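Local coordinates for protein pullulanase (Klebsiella oxytoca, PDB 2YOC) that hydrolyses the alpha-1,6-glucosidic linkages of pullulan and related branched glucans, and is a substrate of a type 2 secretion system, at residues 353-367 / 600-614. Numbering follows the deposited sequence.
Sequences HPQSRKVEQYEVTDP and GPTDRTSVLDKIVPW. With SO4 (sulfate ion), chain P.
The imidazole of His353 lies between two prolines, with Pro613 CB centred 3.5 Å from the ring centroid over one face and Pro601 CD over the opposite one. CG stands anti to the backbone N (chi1 -157°), which carries the ring into this slot. At its edge NE2 makes a weak, bent bond to Asp609 OD2 (3.0 Å), ring and carboxylate planes 79° apart. Pro354 CB lies over the six-membered ring of Trp614, and the edge of His353 turns toward the five-membered ring in an offset edge-to-face pair. Farther along strand 358-364, Tyr362 OH donates to Lys610 O (2.7 Å) in the carbonyl plane, and Lys610 CD sits over one face of the phenol ring. Val364, Val607, Ile611, Leu608 and Pro367 continue the contact as an apolar patch, which Leu645 of helix 640-655 extends.

Behind this layer, Asp609 is fixed by Gly600 N on the anti lone pair of OD2 and by Trp614 N at OD1, while Gln355 N donates to His353 ND1 (3.2 Å). Lys610 NZ turns back to the carbonyls of Asp603 and Ser606. Strand 358-364 of the CBM48 region and the turns at its ends are joined to the loop and short helix following barrel strand 586-591 mainly by ring and apolar packing, with few polar links.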
loop_
_atom_site.group_PDB
_atom_site.type_symbol
_atom_site.label_atom_id
_atom_site.label_comp_id
_atom_site.label_asym_id
_atom_site.label_seq_id
_atom_site.Cartn_x
_atom_site.Cartn_y
_atom_site.Cartn_z
ATOM N N HIS B 353 27.915 45.869 -19.456
ATOM C CA HIS B 353 27.673 44.771 -18.515
ATOM C C HIS B 353 26.612 45.225 -17.532
ATOM O O HIS B 353 26.860 46.171 -16.783
ATOM C CB HIS B 353 28.949 44.363 -17.756
ATOM C CG HIS B 353 28.878 42.966 -17.249
ATOM N ND1 HIS B 353 27.819 42.536 -16.463
ATOM C CD2 HIS B 353 29.691 41.917 -17.495
ATOM C CE1 HIS B 353 28.031 41.248 -16.244
ATOM N NE2 HIS B 353 29.150 40.830 -16.836
ATOM N N PRO B 354 25.440 44.557 -17.469
ATOM C CA PRO B 354 24.391 45.004 -16.539
ATOM C C PRO B 354 24.718 44.908 -15.049
ATOM O O PRO B 354 24.107 45.637 -14.264
ATOM C CB PRO B 354 23.181 44.161 -16.933
ATOM C CG PRO B 354 23.496 43.629 -18.303
ATOM C CD PRO B 354 24.968 43.421 -18.279
ATOM N N GLN B 355 25.699 44.067 -14.664
ATOM C CA GLN B 355 26.138 43.945 -13.272
ATOM C C GLN B 355 26.802 45.241 -12.779
ATOM O O GLN B 355 26.556 45.652 -11.644
ATOM C CB GLN B 355 27.095 42.768 -13.081
ATOM C CG GLN B 355 27.224 42.341 -11.630
ATOM C CD GLN B 355 28.198 41.218 -11.469
ATOM O OE1 GLN B 355 28.093 40.174 -12.129
ATOM N NE2 GLN B 355 29.135 41.380 -10.548
ATOM N N SER B 356 27.646 45.865 -13.625
ATOM C CA SER B 356 28.369 47.095 -13.333
ATOM C C SER B 356 27.641 48.337 -13.896
ATOM O O SER B 356 28.004 49.483 -13.585
ATOM C CB SER B 356 29.779 47.005 -13.906
ATOM O OG SER B 356 29.737 46.827 -15.312
ATOM N N ARG B 357 26.629 48.105 -14.738
ATOM C CA ARG B 357 25.862 49.144 -15.415
ATOM C C ARG B 357 26.734 50.025 -16.304
ATOM O O ARG B 357 26.292 51.095 -16.738
ATOM C CB ARG B 357 24.994 49.950 -14.464
ATOM C CG ARG B 357 23.716 49.232 -14.180
ATOM C CD ARG B 357 22.823 50.072 -13.323
ATOM N NE ARG B 357 22.114 51.080 -14.111
ATOM C CZ ARG B 357 21.416 52.078 -13.582
ATOM N NH1 ARG B 357 21.325 52.205 -12.263
ATOM N NH2 ARG B 357 20.798 52.954 -14.367
ATOM N N LYS B 358 27.947 49.554 -16.627
ATOM C CA LYS B 358 28.840 50.312 -17.490
ATOM C C LYS B 358 29.287 49.610 -18.794
ATOM O O LYS B 358 29.047 48.411 -18.989
ATOM C CB LYS B 358 29.986 50.953 -16.704
ATOM C CG LYS B 358 30.789 50.020 -15.832
ATOM C CD LYS B 358 31.821 50.831 -15.069
ATOM C CE LYS B 358 33.203 50.233 -15.128
ATOM N NZ LYS B 358 34.246 51.259 -15.415
ATOM N N VAL B 359 29.832 50.401 -19.731
ATOM C CA VAL B 359 30.327 49.892 -21.003
ATOM C C VAL B 359 31.782 49.569 -20.713
ATOM O O VAL B 359 32.640 50.448 -20.595
ATOM C CB VAL B 359 30.104 50.819 -22.235
ATOM C CG1 VAL B 359 30.621 50.155 -23.511
ATOM C CG2 VAL B 359 28.625 51.191 -22.393
ATOM N N GLU B 360 31.998 48.297 -20.446
ATOM C CA GLU B 360 33.261 47.703 -20.061
ATOM C C GLU B 360 34.202 47.588 -21.223
ATOM O O GLU B 360 33.791 47.336 -22.357
ATOM C CB GLU B 360 33.013 46.308 -19.452
ATOM C CG GLU B 360 32.339 46.328 -18.088
ATOM C CD GLU B 360 33.172 46.819 -16.912
ATOM O OE1 GLU B 360 34.426 46.794 -16.978
ATOM O OE2 GLU B 360 32.551 47.194 -15.891
ATOM N N GLN B 361 35.475 47.777 -20.931
ATOM C CA GLN B 361 36.515 47.592 -21.912
ATOM C C GLN B 361 37.584 46.697 -21.320
ATOM O O GLN B 361 38.247 47.087 -20.343
ATOM C CB GLN B 361 37.047 48.900 -22.451
ATOM C CG GLN B 361 36.296 49.310 -23.692
ATOM C CD GLN B 361 36.872 50.558 -24.298
ATOM O OE1 GLN B 361 36.768 51.661 -23.757
ATOM N NE2 GLN B 361 37.471 50.411 -25.459
ATOM N N TYR B 362 37.664 45.443 -21.853
ATOM C CA TYR B 362 38.606 44.417 -21.422
ATOM C C TYR B 362 38.999 43.442 -22.538
ATOM O O TYR B 362 38.283 43.302 -23.536
ATOM C CB TYR B 362 38.082 43.639 -20.190
ATOM C CG TYR B 362 36.593 43.335 -20.141
ATOM C CD1 TYR B 362 35.923 42.826 -21.250
ATOM C CD2 TYR B 362 35.879 43.444 -18.949
ATOM C CE1 TYR B 362 34.567 42.518 -21.198
ATOM C CE2 TYR B 362 34.519 43.158 -18.893
ATOM C CZ TYR B 362 33.866 42.706 -20.022
ATOM O OH TYR B 362 32.538 42.386 -19.964
ATOM N N GLU B 363 40.135 42.763 -22.354
ATOM C CA GLU B 363 40.596 41.723 -23.255
ATOM C C GLU B 363 40.269 40.414 -22.582
ATOM O O GLU B 363 40.611 40.210 -21.415
ATOM C CB GLU B 363 42.083 41.831 -23.521
ATOM C CG GLU B 363 42.427 42.948 -24.478
ATOM C CD GLU B 363 43.889 42.943 -24.846
ATOM O OE1 GLU B 363 44.476 41.837 -24.909
ATOM O OE2 GLU B 363 44.458 44.043 -25.041
ATOM N N VAL B 364 39.536 39.555 -23.312
ATOM C CA VAL B 364 39.013 38.264 -22.850
ATOM C C VAL B 364 39.576 37.153 -23.736
ATOM O O VAL B 364 39.795 37.374 -24.923
ATOM C CB VAL B 364 37.446 38.288 -22.902
ATOM C CG1 VAL B 364 36.820 37.097 -22.167
ATOM C CG2 VAL B 364 36.890 39.585 -22.334
ATOM N N THR B 365 39.772 35.956 -23.162
ATOM C CA THR B 365 40.203 34.769 -23.906
ATOM C C THR B 365 38.986 34.196 -24.662
ATOM O O THR B 365 37.849 34.567 -24.360
ATOM C CB THR B 365 40.871 33.734 -22.979
ATOM O OG1 THR B 365 40.128 33.595 -21.760
ATOM C CG2 THR B 365 42.311 34.070 -22.688
ATOM N N ASP B 366 39.214 33.321 -25.644
ATOM C CA ASP B 366 38.129 32.745 -26.433
ATOM C C ASP B 366 37.397 31.664 -25.638
ATOM O O ASP B 366 38.063 30.756 -25.129
ATOM C CB ASP B 366 38.714 32.096 -27.703
ATOM C CG ASP B 366 37.818 32.051 -28.930
ATOM O OD1 ASP B 366 36.602 31.775 -28.780
ATOM O OD2 ASP B 366 38.337 32.253 -30.037
ATOM N N PRO B 367 36.046 31.663 -25.587
ATOM C CA PRO B 367 35.355 30.524 -24.951
ATOM C C PRO B 367 35.556 29.231 -25.772
ATOM O O PRO B 367 35.487 28.117 -25.247
ATOM C CB PRO B 367 33.877 30.928 -24.974
ATOM C CG PRO B 367 33.798 32.248 -25.596
ATOM C CD PRO B 367 35.102 32.617 -26.198
ATOM N N GLY B 600 30.549 38.002 -14.023
ATOM C CA GLY B 600 30.810 39.405 -13.702
ATOM C C GLY B 600 31.911 40.014 -14.540
ATOM O O GLY B 600 32.706 39.289 -15.149
ATOM N N PRO B 601 31.997 41.353 -14.600
ATOM C CA PRO B 601 33.017 41.974 -15.463
ATOM C C PRO B 601 34.420 42.063 -14.860
ATOM O O PRO B 601 35.328 42.608 -15.511
ATOM C CB PRO B 601 32.426 43.348 -15.770
ATOM C CG PRO B 601 31.605 43.659 -14.604
ATOM C CD PRO B 601 31.142 42.369 -13.965
ATOM N N THR B 602 34.622 41.523 -13.633
ATOM C CA THR B 602 35.939 41.650 -13.005
ATOM C C THR B 602 36.710 40.384 -12.789
ATOM O O THR B 602 37.936 40.399 -12.994
ATOM C CB THR B 602 35.918 42.591 -11.807
ATOM O OG1 THR B 602 34.983 42.106 -10.840
ATOM C CG2 THR B 602 35.565 44.011 -12.202
ATOM N N ASP B 603 36.028 39.289 -12.382
ATOM C CA ASP B 603 36.752 38.036 -12.129
ATOM C C ASP B 603 37.625 37.618 -13.288
ATOM O O ASP B 603 37.188 37.598 -14.450
ATOM C CB ASP B 603 35.846 36.853 -11.795
ATOM C CG ASP B 603 35.496 36.639 -10.354
ATOM O OD1 ASP B 603 34.558 37.310 -9.880
ATOM O OD2 ASP B 603 36.090 35.712 -9.721
ATOM N N ARG B 604 38.857 37.258 -12.943
ATOM C CA ARG B 604 39.887 36.752 -13.833
ATOM C C ARG B 604 39.347 35.549 -14.664
ATOM O O ARG B 604 39.566 35.484 -15.876
ATOM C CB ARG B 604 41.041 36.301 -12.937
ATOM C CG ARG B 604 42.140 35.562 -13.644
ATOM C CD ARG B 604 43.178 35.135 -12.645
ATOM N NE ARG B 604 42.785 33.913 -11.950
ATOM C CZ ARG B 604 43.125 32.692 -12.341
ATOM N NH1 ARG B 604 43.846 32.515 -13.450
ATOM N NH2 ARG B 604 42.752 31.637 -11.632
ATOM N N THR B 605 38.623 34.633 -13.988
ATOM C CA THR B 605 38.092 33.426 -14.593
ATOM C C THR B 605 36.726 33.572 -15.277
ATOM O O THR B 605 36.217 32.597 -15.839
ATOM C CB THR B 605 38.229 32.222 -13.665
ATOM O OG1 THR B 605 37.174 32.273 -12.706
ATOM C CG2 THR B 605 39.572 32.155 -12.984
ATOM N N SER B 606 36.137 34.777 -15.254
ATOM C CA SER B 606 34.897 35.017 -15.985
ATOM C C SER B 606 35.314 35.205 -17.458
ATOM O O SER B 606 36.142 36.086 -17.778
ATOM C CB SER B 606 34.185 36.263 -15.473
ATOM O OG SER B 606 33.085 36.569 -16.317
ATOM N N VAL B 607 34.832 34.309 -18.339
ATOM C CA VAL B 607 35.154 34.390 -19.767
ATOM C C VAL B 607 33.832 34.634 -20.502
ATOM O O VAL B 607 33.623 35.714 -21.061
ATOM C CB VAL B 607 35.970 33.168 -20.299
ATOM C CG1 VAL B 607 36.385 33.376 -21.748
ATOM C CG2 VAL B 607 37.203 32.874 -19.434
ATOM N N LEU B 608 32.901 33.699 -20.368
ATOM C CA LEU B 608 31.573 33.764 -20.984
ATOM C C LEU B 608 30.737 34.985 -20.578
ATOM O O LEU B 608 30.103 35.597 -21.443
ATOM C CB LEU B 608 30.785 32.464 -20.741
ATOM C CG LEU B 608 31.292 31.245 -21.472
ATOM C CD1 LEU B 608 30.671 30.006 -20.923
ATOM C CD2 LEU B 608 31.074 31.380 -22.980
ATOM N N ASP B 609 30.731 35.340 -19.274
ATOM C CA ASP B 609 29.947 36.488 -18.827
ATOM C C ASP B 609 30.591 37.855 -19.146
ATOM O O ASP B 609 29.932 38.892 -19.031
ATOM C CB ASP B 609 29.507 36.355 -17.363
ATOM C CG ASP B 609 28.298 37.221 -17.023
ATOM O OD1 ASP B 609 27.256 37.111 -17.737
ATOM O OD2 ASP B 609 28.407 38.052 -16.080
ATOM N N LYS B 610 31.862 37.860 -19.572
ATOM C CA LYS B 610 32.506 39.095 -19.983
ATOM C C LYS B 610 32.157 39.365 -21.455
ATOM O O LYS B 610 32.053 40.531 -21.843
ATOM C CB LYS B 610 34.026 39.026 -19.809
ATOM C CG LYS B 610 34.522 39.203 -18.385
ATOM C CD LYS B 610 35.982 39.559 -18.466
ATOM C CE LYS B 610 36.694 39.545 -17.142
ATOM N NZ LYS B 610 37.574 38.352 -17.025
ATOM N N ILE B 611 31.960 38.279 -22.269
ATOM C CA ILE B 611 31.651 38.371 -23.711
ATOM C C ILE B 611 30.179 38.661 -24.010
ATOM O O ILE B 611 29.878 39.589 -24.773
ATOM C CB ILE B 611 32.242 37.210 -24.557
ATOM C CG1 ILE B 611 33.732 37.016 -24.246
ATOM C CG2 ILE B 611 32.070 37.493 -26.027
ATOM C CD1 ILE B 611 34.283 35.682 -24.607
ATOM N N VAL B 612 29.268 37.854 -23.460
ATOM C CA VAL B 612 27.821 38.075 -23.633
ATOM C C VAL B 612 27.218 38.138 -22.222
ATOM O O VAL B 612 26.683 37.117 -21.730
ATOM C CB VAL B 612 27.042 37.115 -24.613
ATOM C CG1 VAL B 612 25.653 37.675 -24.940
ATOM C CG2 VAL B 612 27.813 36.855 -25.907
ATOM N N PRO B 613 27.356 39.322 -21.532
ATOM C CA PRO B 613 26.828 39.450 -20.165
ATOM C C PRO B 613 25.361 39.116 -20.058
ATOM O O PRO B 613 24.575 39.427 -20.957
ATOM C CB PRO B 613 27.086 40.903 -19.822
ATOM C CG PRO B 613 28.222 41.299 -20.669
ATOM C CD PRO B 613 27.985 40.589 -21.960
ATOM N N TRP B 614 25.017 38.401 -18.975
ATOM C CA TRP B 614 23.662 37.972 -18.622
ATOM C C TRP B 614 23.018 36.975 -19.577
ATOM O O TRP B 614 21.813 36.704 -19.479
ATOM C CB TRP B 614 22.772 39.175 -18.271
ATOM C CG TRP B 614 23.084 39.777 -16.929
ATOM C CD1 TRP B 614 24.160 39.505 -16.131
ATOM C CD2 TRP B 614 22.261 40.696 -16.194
ATOM N NE1 TRP B 614 24.062 40.196 -14.947
ATOM C CE2 TRP B 614 22.911 40.943 -14.961
ATOM C CE3 TRP B 614 21.040 41.358 -16.470
ATOM C CZ2 TRP B 614 22.398 41.831 -14.014
ATOM C CZ3 TRP B 614 20.518 42.222 -15.518
ATOM C CH2 TRP B 614 21.195 42.456 -14.310
HETATM S S SO4 P . 40.682 34.295 -9.041
HETATM O O1 SO4 P . 41.358 35.536 -9.459
HETATM O O2 SO4 P . 39.600 33.960 -9.995
HETATM O O3 SO4 P . 40.077 34.509 -7.733
HETATM O O4 SO4 P . 41.668 33.200 -8.957
#